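PDB 6OYC: glycosylation Associate Protein 2 from Streptococcus agalactiae serotype V, which probably works with Gap1 and Gap3 as an accessory Sec system component in the glycosylation and secretion of serine-rich repeat adhesins. Local coordinates for residues Ile391-Phe396 with Ala496-Trp501; Leu135-Ile140 with Val150-Asn155; Leu118-Tyr123 with Glu233-Gly238. One frame throughout, in Å; residues are numbered along the deposited sequence.

The three contacts are spread over three sheet-bearing regions of the chain. Contact 1 belongs to the alpha/beta-hydrolase-like part and is the one beside the possible active site: K393 touches residues of a serine-histidine-aspartate pattern in which S371 would be the nucleophile and H491 the base, a role that remains unconfirmed. Contact 2 sits in the antiparallel beta region, its centre about 33 Å from that of contact 1. Contact 3 joins this beta region to the N-terminal parallel sheet; its centre is about 41 Å from that of contact 1. Contacts 2 and 3 are the nearest pair, with about 12 Å between closest atoms, and in sequence contact 2 falls between the two segments of contact 3.

Contact 1. Residues Ile391-Phe396 with Ala496-Trp501; sequences IGKPIF and AEVGAW
The indole of W501 meets the backbone of I391 where the C-terminal helix 495-514 packs on the central sheet of the alpha/beta-hydrolase-like fold. Strand 388-392 contributes its last two residues, and the chain then turns away through K393.

The closest approach is between an aromatic ring and a carbonyl oxygen. I391 O lies 3.3 Å from W501 CH2 and 3.4 Å from W501 CZ3, approaching the six-membered ring obliquely. With CG anti to the backbone N (chi1 173°), the indole leaves the helix toward the strand end, while A456 on strand 452-458 and W487 on strand 482-487 also touch it.

Aliphatic packing makes the second group. G392 and V498 have the nearest alpha carbons across the contact, 6.9 Å apart, and the lack of a side chain on G392 lets the helix come this near to the strand. The side chain of K393 runs across that of V498 at about a right angle, with K393 CE 4.1 Å from V498 CB.

Polar interactions lead out of the interface. The ammonium of K393 is hydrogen-bonded to the carbonyl O of H491 and weakly to that of D493, so this lysine ties the strand end to the loop carrying the putative catalytic histidine. Backbone bonds from G392 to G369 and S371 lie beside the possible nucleophile elbow.

The side chain of I391 leaves on the side away from the helix, toward T374 and T378, and its CD1 meets the edge of the F396 ring in plane, 3.9 Å from F396 CZ.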
loop_
_atom_site.group_PDB
_atom_site.type_symbol
_atom_site.label_atom_id
_atom_site.label_comp_id
_atom_site.label_asym_id
_atom_site.label_seq_id
_atom_site.Cartn_x
_atom_site.Cartn_y
_atom_site.Cartn_z
ATOM N N ILE B 391 4.534 3.641 19.693
ATOM C CA ILE B 391 3.330 2.854 19.484
ATOM C C ILE B 391 2.250 3.291 20.463
ATOM O O ILE B 391 2.537 3.732 21.579
ATOM C CB ILE B 391 3.627 1.349 19.610
ATOM C CG1 ILE B 391 4.532 1.081 20.813
ATOM C CG2 ILE B 391 4.300 0.839 18.337
ATOM C CD1 ILE B 391 4.661 -0.406 21.155
ATOM N N GLY B 392 0.993 3.183 20.018
ATOM C CA GLY B 392 -0.169 3.477 20.838
ATOM C C GLY B 392 -1.281 2.452 20.695
ATOM O O GLY B 392 -1.645 2.069 19.581
ATOM N N LYS B 393 -1.841 2.029 21.826
ATOM C CA LYS B 393 -2.860 0.998 21.971
ATOM C C LYS B 393 -2.320 -0.324 21.441
ATOM O O LYS B 393 -2.862 -0.882 20.478
ATOM C CB LYS B 393 -4.153 1.410 21.266
ATOM C CG LYS B 393 -4.597 2.824 21.627
ATOM C CD LYS B 393 -5.947 3.181 21.032
ATOM C CE LYS B 393 -6.563 4.381 21.731
ATOM N NZ LYS B 393 -7.854 4.806 21.116
ATOM N N PRO B 394 -1.270 -0.863 22.065
ATOM C CA PRO B 394 -0.575 -2.012 21.479
ATOM C C PRO B 394 -1.438 -3.260 21.474
ATOM O O PRO B 394 -2.246 -3.488 22.375
ATOM C CB PRO B 394 0.643 -2.192 22.396
ATOM C CG PRO B 394 0.181 -1.653 23.727
ATOM C CD PRO B 394 -0.727 -0.500 23.391
ATOM N N ILE B 395 -1.264 -4.064 20.429
ATOM C CA ILE B 395 -1.843 -5.394 20.337
ATOM C C ILE B 395 -0.703 -6.356 20.039
ATOM O O ILE B 395 -0.094 -6.280 18.964
ATOM C CB ILE B 395 -2.930 -5.491 19.261
ATOM C CG1 ILE B 395 -3.966 -4.384 19.444
ATOM C CG2 ILE B 395 -3.593 -6.861 19.321
ATOM C CD1 ILE B 395 -4.964 -4.295 18.326
ATOM N N PHE B 396 -0.394 -7.241 20.991
ATOM C CA PHE B 396 0.677 -8.218 20.829
ATOM C C PHE B 396 0.213 -9.653 20.973
ATOM O O PHE B 396 0.899 -10.559 20.483
ATOM C CB PHE B 396 1.809 -8.010 21.858
ATOM C CG PHE B 396 2.411 -6.621 21.883
ATOM C CD1 PHE B 396 2.499 -5.849 20.736
ATOM C CD2 PHE B 396 2.919 -6.105 23.075
ATOM C CE1 PHE B 396 3.069 -4.568 20.779
ATOM C CE2 PHE B 396 3.489 -4.837 23.127
ATOM C CZ PHE B 396 3.561 -4.065 21.977
ATOM N N ALA B 496 -9.233 10.964 20.240
ATOM C CA ALA B 496 -8.779 12.297 19.858
ATOM C C ALA B 496 -7.389 12.570 20.427
ATOM O O ALA B 496 -6.552 13.204 19.771
ATOM C CB ALA B 496 -9.781 13.357 20.317
ATOM N N GLU B 497 -7.101 12.043 21.613
ATOM C CA GLU B 497 -5.860 12.361 22.290
ATOM C C GLU B 497 -4.758 11.339 22.052
ATOM O O GLU B 497 -3.591 11.652 22.306
ATOM C CB GLU B 497 -6.098 12.494 23.793
ATOM C CG GLU B 497 -7.474 12.985 24.186
ATOM C CD GLU B 497 -7.915 14.266 23.484
ATOM O OE1 GLU B 497 -7.054 15.135 23.197
ATOM O OE2 GLU B 497 -9.140 14.404 23.250
ATOM N N VAL B 498 -5.087 10.127 21.594
ATOM C CA VAL B 498 -4.026 9.233 21.145
ATOM C C VAL B 498 -3.241 9.899 20.026
ATOM O O VAL B 498 -2.007 9.820 19.977
ATOM C CB VAL B 498 -4.580 7.858 20.715
ATOM C CG1 VAL B 498 -5.565 7.969 19.595
ATOM C CG2 VAL B 498 -3.442 6.948 20.291
ATOM N N GLY B 499 -3.947 10.586 19.125
ATOM C CA GLY B 499 -3.294 11.243 18.005
ATOM C C GLY B 499 -2.323 12.317 18.450
ATOM O O GLY B 499 -1.154 12.310 18.055
ATOM N N ALA B 500 -2.792 13.245 19.296
ATOM C CA ALA B 500 -1.937 14.320 19.791
ATOM C C ALA B 500 -0.702 13.771 20.486
ATOM O O ALA B 500 0.400 14.290 20.306
ATOM C CB ALA B 500 -2.727 15.226 20.736
ATOM N N TRP B 501 -0.866 12.712 21.274
ATOM C CA TRP B 501 0.281 12.102 21.934
ATOM C C TRP B 501 1.264 11.545 20.914
ATOM O O TRP B 501 2.474 11.791 20.999
ATOM C CB TRP B 501 -0.185 10.995 22.880
ATOM C CG TRP B 501 0.963 10.233 23.463
ATOM C CD1 TRP B 501 1.667 10.552 24.584
ATOM C CD2 TRP B 501 1.563 9.039 22.940
ATOM N NE1 TRP B 501 2.659 9.627 24.801
ATOM C CE2 TRP B 501 2.618 8.688 23.806
ATOM C CE3 TRP B 501 1.307 8.230 21.828
ATOM C CZ2 TRP B 501 3.417 7.561 23.597
ATOM C CZ3 TRP B 501 2.103 7.111 21.624
ATOM C CH2 TRP B 501 3.145 6.790 22.501
#

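Contact 2. Residues Leu135-Ile140 with Val150-Asn155; sequences LQVSQI and VNYQGN
V137 and Y152 pack side by side, their side chains sliding past each other in opposite directions, with V137 CG2 4.1 Å from Y152 CD2. The same methyl touches the backbone of the following turn, V137 CG2 standing 3.8 Å from N155 O. V137 O lies near the plane of the phenol ring at its edge, 4.0 Å from Y152 CE2.

Polar contact is made through a water. This molecule lies 2.7 Å from Y152 OH, within hydrogen-bonding reach, and 2.8 Å from both V137 O and I140 O. It can donate to either carbonyl but need not hold every bond at once.

V137 O is held by the 3-10 turn of residues 137-139, where it also accepts from I140 N at 3.0 Å. At the start of the turn, Q136 is held by N156 through OE1 and by L331 O through NE2. On the other segment, N155 N is bonded to D418.

The turn carries the chain from strand 132-135 in one antiparallel sheet to strand 140-142 in the other, a connection between two antiparallel sheets, as in a beta sandwich.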
loop_
_atom_site.group_PDB
_atom_site.type_symbol
_atom_site.label_atom_id
_atom_site.label_comp_id
_atom_site.label_asym_id
_atom_site.label_seq_id
_atom_site.Cartn_x
_atom_site.Cartn_y
_atom_site.Cartn_z
ATOM N N LEU B 135 -13.729 -8.040 -2.982
ATOM C CA LEU B 135 -14.912 -8.880 -3.123
ATOM C C LEU B 135 -14.586 -10.181 -2.404
ATOM O O LEU B 135 -13.725 -10.953 -2.860
ATOM C CB LEU B 135 -15.250 -9.113 -4.594
ATOM C CG LEU B 135 -15.902 -7.917 -5.298
ATOM C CD1 LEU B 135 -14.863 -6.847 -5.699
ATOM C CD2 LEU B 135 -16.651 -8.367 -6.515
ATOM N N GLN B 136 -15.229 -10.391 -1.257
ATOM C CA GLN B 136 -14.978 -11.545 -0.405
ATOM C C GLN B 136 -15.701 -12.789 -0.939
ATOM O O GLN B 136 -16.709 -12.692 -1.649
ATOM C CB GLN B 136 -15.425 -11.247 1.032
ATOM C CG GLN B 136 -14.723 -10.046 1.683
ATOM C CD GLN B 136 -13.262 -10.343 2.047
ATOM O OE1 GLN B 136 -12.790 -11.477 1.938
ATOM N NE2 GLN B 136 -12.549 -9.321 2.477
ATOM N N VAL B 137 -15.198 -13.969 -0.546
ATOM C CA VAL B 137 -15.707 -15.223 -1.091
ATOM C C VAL B 137 -17.169 -15.437 -0.736
ATOM O O VAL B 137 -17.828 -16.296 -1.337
ATOM C CB VAL B 137 -14.862 -16.448 -0.639
ATOM C CG1 VAL B 137 -13.469 -16.408 -1.252
ATOM C CG2 VAL B 137 -14.795 -16.575 0.882
ATOM N N SER B 138 -17.704 -14.678 0.221
ATOM C CA SER B 138 -19.127 -14.799 0.513
ATOM C C SER B 138 -19.977 -14.328 -0.658
ATOM O O SER B 138 -21.088 -14.828 -0.846
ATOM C CB SER B 138 -19.485 -14.010 1.768
ATOM O OG SER B 138 -19.159 -12.652 1.590
ATOM N N GLN B 139 -19.477 -13.352 -1.431
ATOM C CA GLN B 139 -20.099 -12.910 -2.679
ATOM C C GLN B 139 -20.219 -14.005 -3.729
ATOM O O GLN B 139 -20.899 -13.800 -4.745
ATOM C CB GLN B 139 -19.256 -11.835 -3.351
ATOM C CG GLN B 139 -19.346 -10.504 -2.822
ATOM C CD GLN B 139 -19.213 -9.533 -3.938
ATOM O OE1 GLN B 139 -19.409 -9.878 -5.143
ATOM N NE2 GLN B 139 -18.905 -8.299 -3.577
ATOM N N ILE B 140 -19.469 -15.088 -3.587
ATOM C CA ILE B 140 -19.357 -16.070 -4.655
ATOM C C ILE B 140 -20.626 -16.916 -4.704
ATOM O O ILE B 140 -21.162 -17.333 -3.665
ATOM C CB ILE B 140 -18.092 -16.926 -4.459
ATOM C CG1 ILE B 140 -16.854 -16.052 -4.630
ATOM C CG2 ILE B 140 -18.064 -18.104 -5.437
ATOM C CD1 ILE B 140 -15.537 -16.810 -4.545
ATOM N N VAL B 150 -17.151 -28.547 -1.033
ATOM C CA VAL B 150 -17.127 -27.108 -0.833
ATOM C C VAL B 150 -16.851 -26.867 0.646
ATOM O O VAL B 150 -17.639 -27.299 1.498
ATOM C CB VAL B 150 -18.466 -26.470 -1.248
ATOM C CG1 VAL B 150 -18.439 -24.964 -1.064
ATOM C CG2 VAL B 150 -18.819 -26.860 -2.666
ATOM N N ASN B 151 -15.733 -26.193 0.951
ATOM C CA ASN B 151 -15.352 -25.796 2.307
ATOM C C ASN B 151 -15.064 -24.309 2.350
ATOM O O ASN B 151 -14.316 -23.795 1.517
ATOM C CB ASN B 151 -14.070 -26.492 2.814
ATOM C CG ASN B 151 -14.203 -27.980 2.883
ATOM O OD1 ASN B 151 -15.272 -28.510 3.202
ATOM N ND2 ASN B 151 -13.107 -28.684 2.589
ATOM N N TYR B 152 -15.595 -23.630 3.354
ATOM C CA TYR B 152 -15.168 -22.278 3.674
ATOM C C TYR B 152 -14.224 -22.368 4.859
ATOM O O TYR B 152 -14.603 -22.896 5.910
ATOM C CB TYR B 152 -16.353 -21.374 3.974
ATOM C CG TYR B 152 -17.122 -21.076 2.722
ATOM C CD1 TYR B 152 -18.074 -21.984 2.237
ATOM C CD2 TYR B 152 -16.881 -19.915 1.995
ATOM C CE1 TYR B 152 -18.780 -21.740 1.080
ATOM C CE2 TYR B 152 -17.590 -19.650 0.830
ATOM C CZ TYR B 152 -18.539 -20.572 0.369
ATOM O OH TYR B 152 -19.249 -20.330 -0.798
ATOM N N GLN B 153 -12.980 -21.920 4.659
ATOM C CA GLN B 153 -11.987 -21.826 5.728
ATOM C C GLN B 153 -12.119 -20.431 6.323
ATOM O O GLN B 153 -11.409 -19.492 5.968
ATOM C CB GLN B 153 -10.582 -22.091 5.203
ATOM C CG GLN B 153 -10.342 -23.519 4.720
ATOM C CD GLN B 153 -10.508 -24.537 5.842
ATOM O OE1 GLN B 153 -10.310 -24.218 7.022
ATOM N NE2 GLN B 153 -10.867 -25.770 5.481
ATOM N N GLY B 154 -13.075 -20.299 7.227
ATOM C CA GLY B 154 -13.336 -18.994 7.757
ATOM C C GLY B 154 -13.929 -18.059 6.715
ATOM O O GLY B 154 -14.493 -18.461 5.682
ATOM N N ASN B 155 -13.762 -16.773 6.987
ATOM C CA ASN B 155 -14.487 -15.777 6.225
ATOM C C ASN B 155 -13.820 -15.404 4.918
ATOM O O ASN B 155 -14.433 -14.687 4.126
ATOM C CB ASN B 155 -14.690 -14.513 7.056
ATOM C CG ASN B 155 -16.050 -13.920 6.849
ATOM O OD1 ASN B 155 -17.048 -14.643 6.843
ATOM N ND2 ASN B 155 -16.108 -12.611 6.654
HETATM O O HOH W 1 -20.144 -17.831 -1.080
#

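Contact 3. Residues Leu118-Tyr123 with Glu233-Gly238; sequences LIRQFY and ESDISG
R120 reaches from helix 115-125 to the acidic pair E233 and D235. Its CB already points toward the loop, and CG, anti to the backbone N (chi1 -162°), continues outward to lie 4.2 Å from E233 OE1. The chain bends at chi2, and Y185 on strand 185-195 packs against both R120 and E233.

At NE the first bond forms: R120 NE donates to E233 OE1 over 3.2 Å, weak in length but nearly straight at 168°. Around CZ the guanidinium divides its hydrogens. R120 NH2 bonds E233 OE2 at a modelled 2.5 Å, short enough that the exact value is doubtful, so both carboxylate oxygens are engaged by the NE-NH2 side of the group. The grip is nevertheless twisted. OE1 lies in the guanidinium plane at its edge, OE2 is tilted from it, and the two flat groups stand 73° apart.

NH2 also makes a weak salt-bridge bond to D235 OD2 at 3.2 Å. NH1 instead donates to a water 2.7 Å away, and that water gives a hydrogen bond to D235 OD1 at 2.6 Å, so D235 is held both directly and through solvent.

K124, the next basic residue on the helix, joins the network: it forms salt bridges with both E233 OE2 and D235 OD2, probably offsetting part of their negative charge. Separately, S234 OG accepts from I236 N at 3.1 Å in an ST turn that shapes the loop around D235.

The result is a surface salt-bridge network linking a helix that packs on the N-terminal parallel sheet to a loop between strands of the antiparallel beta region.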
loop_
_atom_site.group_PDB
_atom_site.type_symbol
_atom_site.label_atom_id
_atom_site.label_comp_id
_atom_site.label_asym_id
_atom_site.label_seq_id
_atom_site.Cartn_x
_atom_site.Cartn_y
_atom_site.Cartn_z
ATOM N N LEU B 118 3.909 5.946 -22.295
ATOM C CA LEU B 118 4.051 6.945 -21.239
ATOM C C LEU B 118 2.916 7.955 -21.281
ATOM O O LEU B 118 2.405 8.364 -20.233
ATOM C CB LEU B 118 5.400 7.662 -21.350
ATOM C CG LEU B 118 5.636 8.640 -20.189
ATOM C CD1 LEU B 118 5.603 7.885 -18.852
ATOM C CD2 LEU B 118 6.939 9.436 -20.352
ATOM N N ILE B 119 2.513 8.375 -22.481
ATOM C CA ILE B 119 1.371 9.274 -22.599
ATOM C C ILE B 119 0.127 8.640 -21.975
ATOM O O ILE B 119 -0.599 9.279 -21.206
ATOM C CB ILE B 119 1.141 9.638 -24.076
ATOM C CG1 ILE B 119 2.281 10.537 -24.554
ATOM C CG2 ILE B 119 -0.266 10.267 -24.281
ATOM C CD1 ILE B 119 2.514 10.477 -26.018
ATOM N N ARG B 120 -0.129 7.367 -22.294
ATOM C CA ARG B 120 -1.292 6.675 -21.744
ATOM C C ARG B 120 -1.203 6.571 -20.224
ATOM O O ARG B 120 -2.203 6.756 -19.521
ATOM C CB ARG B 120 -1.406 5.280 -22.376
ATOM C CG ARG B 120 -2.762 4.620 -22.244
ATOM C CD ARG B 120 -3.805 5.414 -23.018
ATOM N NE ARG B 120 -5.122 4.781 -23.064
ATOM C CZ ARG B 120 -6.214 5.404 -23.510
ATOM N NH1 ARG B 120 -6.134 6.664 -23.930
ATOM N NH2 ARG B 120 -7.380 4.778 -23.528
ATOM N N GLN B 121 -0.008 6.274 -19.702
ATOM C CA GLN B 121 0.192 6.191 -18.254
ATOM C C GLN B 121 -0.042 7.540 -17.577
ATOM O O GLN B 121 -0.657 7.611 -16.508
ATOM C CB GLN B 121 1.601 5.694 -17.940
ATOM C CG GLN B 121 1.870 4.252 -18.329
ATOM C CD GLN B 121 3.350 3.884 -18.164
ATOM O OE1 GLN B 121 4.236 4.582 -18.653
ATOM N NE2 GLN B 121 3.612 2.797 -17.464
ATOM N N PHE B 122 0.480 8.617 -18.161
ATOM C CA PHE B 122 0.132 9.952 -17.680
ATOM C C PHE B 122 -1.387 10.120 -17.649
ATOM O O PHE B 122 -1.980 10.467 -16.611
ATOM C CB PHE B 122 0.768 11.023 -18.585
ATOM C CG PHE B 122 2.246 11.237 -18.365
ATOM C CD1 PHE B 122 2.934 10.558 -17.358
ATOM C CD2 PHE B 122 2.948 12.145 -19.159
ATOM C CE1 PHE B 122 4.313 10.784 -17.155
ATOM C CE2 PHE B 122 4.318 12.371 -18.973
ATOM C CZ PHE B 122 4.999 11.686 -17.979
ATOM N N TYR B 123 -2.034 9.844 -18.787
ATOM C CA TYR B 123 -3.465 10.102 -18.934
ATOM C C TYR B 123 -4.284 9.400 -17.851
ATOM O O TYR B 123 -5.253 9.960 -17.335
ATOM C CB TYR B 123 -3.933 9.651 -20.317
ATOM C CG TYR B 123 -5.277 10.220 -20.712
ATOM C CD1 TYR B 123 -5.522 11.583 -20.611
ATOM C CD2 TYR B 123 -6.297 9.404 -21.191
ATOM C CE1 TYR B 123 -6.726 12.124 -20.972
ATOM C CE2 TYR B 123 -7.527 9.947 -21.562
ATOM C CZ TYR B 123 -7.726 11.311 -21.440
ATOM O OH TYR B 123 -8.916 11.885 -21.784
ATOM N N GLU B 233 -8.193 -1.189 -18.852
ATOM C CA GLU B 233 -8.353 0.210 -19.162
ATOM C C GLU B 233 -9.199 0.309 -20.415
ATOM O O GLU B 233 -8.927 -0.376 -21.400
ATOM C CB GLU B 233 -6.966 0.833 -19.352
ATOM C CG GLU B 233 -6.946 2.194 -19.850
ATOM C CD GLU B 233 -6.838 2.278 -21.351
ATOM O OE1 GLU B 233 -5.824 1.831 -21.927
ATOM O OE2 GLU B 233 -7.769 2.854 -21.936
ATOM N N SER B 234 -10.232 1.141 -20.367
ATOM C CA SER B 234 -11.037 1.404 -21.547
ATOM C C SER B 234 -11.677 2.768 -21.392
ATOM O O SER B 234 -11.875 3.250 -20.278
ATOM C CB SER B 234 -12.130 0.338 -21.749
ATOM O OG SER B 234 -13.103 0.787 -22.672
ATOM N N ASP B 235 -12.024 3.385 -22.511
ATOM C CA ASP B 235 -12.679 4.677 -22.392
ATOM C C ASP B 235 -14.184 4.567 -22.184
ATOM O O ASP B 235 -14.851 5.597 -22.048
ATOM C CB ASP B 235 -12.357 5.552 -23.595
ATOM C CG ASP B 235 -10.861 5.920 -23.664
ATOM O OD1 ASP B 235 -10.351 6.144 -24.785
ATOM O OD2 ASP B 235 -10.209 6.000 -22.590
ATOM N N ILE B 236 -14.713 3.359 -22.082
ATOM C CA ILE B 236 -16.112 3.140 -21.744
ATOM C C ILE B 236 -16.239 3.001 -20.237
ATOM O O ILE B 236 -15.479 2.260 -19.605
ATOM C CB ILE B 236 -16.651 1.889 -22.449
ATOM C CG1 ILE B 236 -16.706 2.124 -23.958
ATOM C CG2 ILE B 236 -18.001 1.531 -21.896
ATOM C CD1 ILE B 236 -16.366 0.876 -24.791
ATOM N N SER B 237 -17.193 3.708 -19.662
ATOM C CA SER B 237 -17.486 3.620 -18.242
ATOM C C SER B 237 -18.637 2.633 -17.992
ATOM O O SER B 237 -19.604 2.571 -18.764
ATOM C CB SER B 237 -17.839 5.017 -17.727
ATOM O OG SER B 237 -17.793 5.068 -16.321
ATOM N N GLY B 238 -18.533 1.861 -16.911
ATOM C CA GLY B 238 -19.592 0.934 -16.542
ATOM C C GLY B 238 -19.305 0.126 -15.291
ATOM O O GLY B 238 -18.775 0.657 -14.308
HETATM O O HOH W 2 -8.443 7.859 -24.813
#